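Local coordinates for A rubisco-like protein (PDB 3NWR) that has the fold of the rubisco large chain and is probably a lyase-type enzyme of the rubisco-like family, at residues A[135-149]-A[342-354]. Sequence-based numbering, arbitrary orientation. Where two conformers were deposited one is given.
Sequences PASYRARFELPRHGV and PLAAGCDDAVLPA
The linker that carries the chain from the N-terminal domain into the rubisco-type alpha/beta barrel packs, through Arg139 and Asp349, against the loop 342-351 that leads into barrel strand 352-355. Arg139 leaves the short helix 136-139 and meets the Asp349 carboxylate from the opposite direction: NE donates to OD2 at 2.6 Å in a nearly straight, salt-bridging hydrogen bond (165°), in the guanidinium plane and on the anti lone pair of OD2. The two flat groups are turned 56° apart. Arginine suits the place because its other nitrogens work too: NH1 and NH2 both grip Glu143 O, and NH2 and Asp349 O share a water. Leu144 CD2 and Leu343 CD1 lie over opposite guanidinium faces, the latter 3.8 Å from Arg139 NE. Asp349 is anchored: OD1 accepts from Leu343 N at 3.0 Å through its syn lone pair and forms a salt bridge with Arg309 of helix 301-309. With CG between the backbone N and carbonyl carbon (chi1 60°), OD2 turns to Arg139 and OD1 to Leu343 N. Small residues let the backbones close in, Ala344 CB lying 3.5 Å from Ala136 CA. Where strand 352-355 begins, Val149 CG2 rests 4.0 Å from Leu352 CD1.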
loop_
_atom_site.group_PDB
_atom_site.type_symbol
_atom_site.label_atom_id
_atom_site.label_comp_id
_atom_site.label_asym_id
_atom_site.label_seq_id
_atom_site.Cartn_x
_atom_site.Cartn_y
_atom_site.Cartn_z
ATOM N N PRO A 135 4.010 16.889 15.830
ATOM C CA PRO A 135 3.513 18.015 16.632
ATOM C C PRO A 135 2.049 18.260 16.339
ATOM O O PRO A 135 1.596 18.035 15.215
ATOM C CB PRO A 135 4.335 19.212 16.125
ATOM C CG PRO A 135 5.488 18.634 15.371
ATOM C CD PRO A 135 5.021 17.303 14.845
ATOM N N ALA A 136 1.309 18.722 17.343
ATOM C CA ALA A 136 -0.103 19.034 17.169
ATOM C C ALA A 136 -0.353 20.030 16.037
ATOM O O ALA A 136 -1.310 19.889 15.277
ATOM C CB ALA A 136 -0.686 19.567 18.481
ATOM N N SER A 137 0.499 21.045 15.934
ATOM C CA SER A 137 0.325 22.071 14.910
ATOM C C SER A 137 0.466 21.504 13.499
ATOM O O SER A 137 -0.128 22.014 12.552
ATOM C CB SER A 137 1.309 23.226 15.127
ATOM O OG SER A 137 2.658 22.779 15.122
ATOM N N TYR A 138 1.262 20.450 13.364
ATOM C CA TYR A 138 1.397 19.771 12.076
ATOM C C TYR A 138 0.187 18.866 11.824
ATOM O O TYR A 138 -0.403 18.881 10.738
ATOM C CB TYR A 138 2.695 18.964 12.053
ATOM C CG TYR A 138 3.041 18.312 10.732
ATOM C CD1 TYR A 138 3.211 19.068 9.572
ATOM C CD2 TYR A 138 3.248 16.935 10.656
ATOM C CE1 TYR A 138 3.558 18.461 8.360
ATOM C CE2 TYR A 138 3.586 16.323 9.453
ATOM C CZ TYR A 138 3.736 17.092 8.314
ATOM O OH TYR A 138 4.083 16.490 7.119
ATOM N N ARG A 139 -0.188 18.084 12.828
ATOM C CA ARG A 139 -1.363 17.214 12.714
ATOM C C ARG A 139 -2.605 17.994 12.275
ATOM O O ARG A 139 -3.426 17.511 11.490
ATOM C CB ARG A 139 -1.616 16.508 14.051
ATOM C CG ARG A 139 -2.617 15.352 14.004
ATOM C CD ARG A 139 -4.054 15.812 14.250
ATOM N NE ARG A 139 -4.996 14.712 14.050
ATOM C CZ ARG A 139 -5.512 14.392 12.868
ATOM N NH1 ARG A 139 -5.185 15.102 11.788
ATOM N NH2 ARG A 139 -6.354 13.369 12.755
ATOM N N ALA A 140 -2.726 19.214 12.785
ATOM C CA ALA A 140 -3.857 20.077 12.472
ATOM C C ALA A 140 -3.972 20.431 10.990
ATOM O O ALA A 140 -5.032 20.862 10.542
ATOM C CB ALA A 140 -3.782 21.365 13.320
ATOM N N ARG A 141 -2.891 20.253 10.233
ATOM C CA ARG A 141 -2.880 20.632 8.829
ATOM C C ARG A 141 -3.393 19.501 7.945
ATOM O O ARG A 141 -3.489 19.647 6.732
ATOM C CB ARG A 141 -1.473 21.062 8.406
ATOM C CG ARG A 141 -0.978 22.291 9.166
ATOM C CD ARG A 141 0.529 22.475 9.031
ATOM N NE ARG A 141 0.938 22.769 7.662
ATOM C CZ ARG A 141 2.201 22.790 7.244
ATOM N NH1 ARG A 141 3.198 22.529 8.085
ATOM N NH2 ARG A 141 2.470 23.068 5.975
ATOM N N PHE A 142 -3.741 18.384 8.573
ATOM C CA PHE A 142 -4.359 17.273 7.855
ATOM C C PHE A 142 -5.845 17.208 8.197
ATOM O O PHE A 142 -6.449 18.234 8.511
ATOM C CB PHE A 142 -3.617 15.973 8.174
ATOM C CG PHE A 142 -2.167 15.998 7.754
ATOM C CD1 PHE A 142 -1.779 15.478 6.530
ATOM C CD2 PHE A 142 -1.204 16.565 8.571
ATOM C CE1 PHE A 142 -0.442 15.503 6.133
ATOM C CE2 PHE A 142 0.142 16.598 8.189
ATOM C CZ PHE A 142 0.524 16.064 6.962
ATOM N N GLU A 143 -6.448 16.028 8.123
ATOM C CA GLU A 143 -7.870 15.913 8.402
ATOM C C GLU A 143 -8.136 15.256 9.745
ATOM O O GLU A 143 -7.481 14.281 10.107
ATOM C CB GLU A 143 -8.567 15.131 7.287
ATOM C CG GLU A 143 -8.609 15.884 5.958
ATOM C CD GLU A 143 -9.536 17.092 6.017
ATOM O OE1 GLU A 143 -10.523 17.043 6.768
ATOM O OE2 GLU A 143 -9.281 18.089 5.312
ATOM N N LEU A 144 -9.119 15.793 10.468
ATOM C CA LEU A 144 -9.595 15.191 11.707
ATOM C C LEU A 144 -10.752 14.247 11.413
ATOM O O LEU A 144 -11.449 14.411 10.415
ATOM C CB LEU A 144 -10.088 16.292 12.649
ATOM C CG LEU A 144 -9.014 17.254 13.146
ATOM C CD1 LEU A 144 -9.663 18.468 13.811
ATOM C CD2 LEU A 144 -8.080 16.545 14.109
ATOM N N PRO A 145 -10.978 13.270 12.301
ATOM C CA PRO A 145 -12.188 12.460 12.152
ATOM C C PRO A 145 -13.411 13.371 12.264
ATOM O O PRO A 145 -13.481 14.208 13.173
ATOM C CB PRO A 145 -12.134 11.496 13.339
ATOM C CG PRO A 145 -11.096 12.031 14.264
ATOM C CD PRO A 145 -10.197 12.932 13.503
ATOM N N ARG A 146 -14.347 13.229 11.335
ATOM C CA ARG A 146 -15.569 14.021 11.362
ATOM C C ARG A 146 -16.472 13.601 12.527
ATOM O O ARG A 146 -17.168 14.433 13.127
ATOM C CB ARG A 146 -16.310 13.839 10.039
ATOM C CG ARG A 146 -17.366 14.868 9.778
ATOM C CD ARG A 146 -18.033 14.629 8.429
ATOM N NE ARG A 146 -17.193 14.976 7.283
ATOM C CZ ARG A 146 -17.240 16.148 6.653
ATOM N NH1 ARG A 146 -18.073 17.088 7.077
ATOM N NH2 ARG A 146 -16.460 16.388 5.599
ATOM N N HIS A 147 -16.452 12.307 12.844
ATOM C CA HIS A 147 -17.369 11.717 13.817
ATOM C C HIS A 147 -16.675 10.986 14.951
ATOM O O HIS A 147 -17.058 11.125 16.116
ATOM C CB HIS A 147 -18.318 10.747 13.115
ATOM C CG HIS A 147 -19.227 11.420 12.140
ATOM N ND1 HIS A 147 -20.271 12.230 12.538
ATOM C CD2 HIS A 147 -19.226 11.439 10.787
ATOM C CE1 HIS A 147 -20.886 12.704 11.467
ATOM N NE2 HIS A 147 -20.269 12.242 10.392
ATOM N N GLY A 148 -15.674 10.182 14.609
ATOM C CA GLY A 148 -14.978 9.367 15.592
ATOM C C GLY A 148 -15.931 8.602 16.491
ATOM O O GLY A 148 -16.953 8.071 16.043
ATOM N N VAL A 149 -15.604 8.544 17.778
ATOM C CA VAL A 149 -16.428 7.792 18.715
ATOM C C VAL A 149 -17.787 8.465 18.963
ATOM O O VAL A 149 -18.836 7.841 18.796
ATOM C CB VAL A 149 -15.687 7.598 20.049
ATOM C CG1 VAL A 149 -16.583 6.895 21.061
ATOM C CG2 VAL A 149 -14.399 6.815 19.826
ATOM N N PRO A 342 -4.766 10.157 21.505
ATOM C CA PRO A 342 -4.705 11.289 20.565
ATOM C C PRO A 342 -3.340 11.362 19.895
ATOM O O PRO A 342 -2.321 11.026 20.511
ATOM C CB PRO A 342 -4.917 12.514 21.463
ATOM C CG PRO A 342 -5.668 11.978 22.646
ATOM C CD PRO A 342 -5.100 10.596 22.873
ATOM N N LEU A 343 -3.312 11.778 18.634
ATOM C CA LEU A 343 -2.049 11.816 17.903
ATOM C C LEU A 343 -1.063 12.811 18.520
ATOM O O LEU A 343 0.149 12.610 18.464
ATOM C CB LEU A 343 -2.279 12.133 16.416
ATOM C CG LEU A 343 -3.023 11.081 15.577
ATOM C CD1 LEU A 343 -3.005 11.444 14.094
ATOM C CD2 LEU A 343 -2.428 9.692 15.799
ATOM N N ALA A 344 -1.586 13.886 19.100
ATOM C CA ALA A 344 -0.739 14.884 19.750
ATOM C C ALA A 344 -1.498 15.536 20.893
ATOM O O ALA A 344 -2.723 15.465 20.949
ATOM C CB ALA A 344 -0.267 15.936 18.751
ATOM N N ALA A 345 -0.765 16.166 21.804
ATOM C CA ALA A 345 -1.385 16.800 22.962
ATOM C C ALA A 345 -2.523 17.732 22.564
ATOM O O ALA A 345 -2.352 18.620 21.731
ATOM C CB ALA A 345 -0.343 17.553 23.782
ATOM N N GLY A 346 -3.691 17.510 23.158
ATOM C CA GLY A 346 -4.831 18.388 22.974
ATOM C C GLY A 346 -5.596 18.294 21.661
ATOM O O GLY A 346 -6.458 19.128 21.392
ATOM N N CYS A 347 -5.286 17.280 20.858
ATOM C CA CYS A 347 -5.914 17.125 19.544
ATOM C C CYS A 347 -7.330 16.553 19.608
ATOM O O CYS A 347 -8.171 16.863 18.759
ATOM C CB CYS A 347 -5.040 16.262 18.627
ATOM S SG CYS A 347 -3.587 17.116 17.992
ATOM N N ASP A 348 -7.583 15.718 20.609
ATOM C CA ASP A 348 -8.895 15.072 20.776
ATOM C C ASP A 348 -9.396 14.406 19.488
ATOM O O ASP A 348 -10.520 14.643 19.039
ATOM C CB ASP A 348 -9.932 16.084 21.276
ATOM C CG ASP A 348 -11.264 15.436 21.616
ATOM O OD1 ASP A 348 -11.257 14.309 22.159
ATOM O OD2 ASP A 348 -12.317 16.052 21.341
ATOM N N ASP A 349 -8.558 13.556 18.910
ATOM C CA ASP A 349 -8.819 12.991 17.598
ATOM C C ASP A 349 -8.834 11.454 17.606
ATOM O O ASP A 349 -8.485 10.810 16.611
ATOM C CB ASP A 349 -7.750 13.493 16.624
ATOM C CG ASP A 349 -6.342 13.100 17.050
ATOM O OD1 ASP A 349 -6.189 12.418 18.078
ATOM O OD2 ASP A 349 -5.378 13.473 16.353
ATOM N N ALA A 350 -9.231 10.858 18.722
ATOM C CA ALA A 350 -9.290 9.401 18.802
ATOM C C ALA A 350 -10.240 8.829 17.757
ATOM O O ALA A 350 -11.182 9.499 17.318
ATOM C CB ALA A 350 -9.700 8.949 20.216
ATOM N N VAL A 351 -9.976 7.595 17.347
ATOM C CA VAL A 351 -10.867 6.891 16.433
ATOM C C VAL A 351 -11.428 5.660 17.128
ATOM O O VAL A 351 -10.899 5.203 18.148
ATOM C CB VAL A 351 -10.165 6.502 15.109
ATOM C CG1 VAL A 351 -9.723 7.759 14.355
ATOM C CG2 VAL A 351 -8.985 5.559 15.366
ATOM N N LEU A 352 -12.501 5.125 16.567
ATOM C CA LEU A 352 -13.185 3.982 17.152
ATOM C C LEU A 352 -12.519 2.690 16.706
ATOM O O LEU A 352 -12.451 2.416 15.507
ATOM C CB LEU A 352 -14.645 3.985 16.708
ATOM C CG LEU A 352 -15.575 2.953 17.348
ATOM C CD1 LEU A 352 -15.833 3.263 18.822
ATOM C CD2 LEU A 352 -16.888 2.903 16.573
ATOM N N PRO A 353 -12.018 1.878 17.655
ATOM C CA PRO A 353 -11.436 0.596 17.258
ATOM C C PRO A 353 -12.522 -0.429 16.965
ATOM O O PRO A 353 -13.530 -0.503 17.688
ATOM C CB PRO A 353 -10.611 0.185 18.488
ATOM C CG PRO A 353 -11.369 0.788 19.645
ATOM C CD PRO A 353 -11.904 2.120 19.107
ATOM N N ALA A 354 -12.334 -1.176 15.884
ATOM C CA ALA A 354 -13.231 -2.253 15.509
ATOM C C ALA A 354 -12.550 -3.599 15.718
ATOM O O ALA A 354 -11.544 -3.916 15.078
ATOM C CB ALA A 354 -13.700 -2.092 14.057
HETATM O O HOH W 1 -7.238 10.961 14.282
#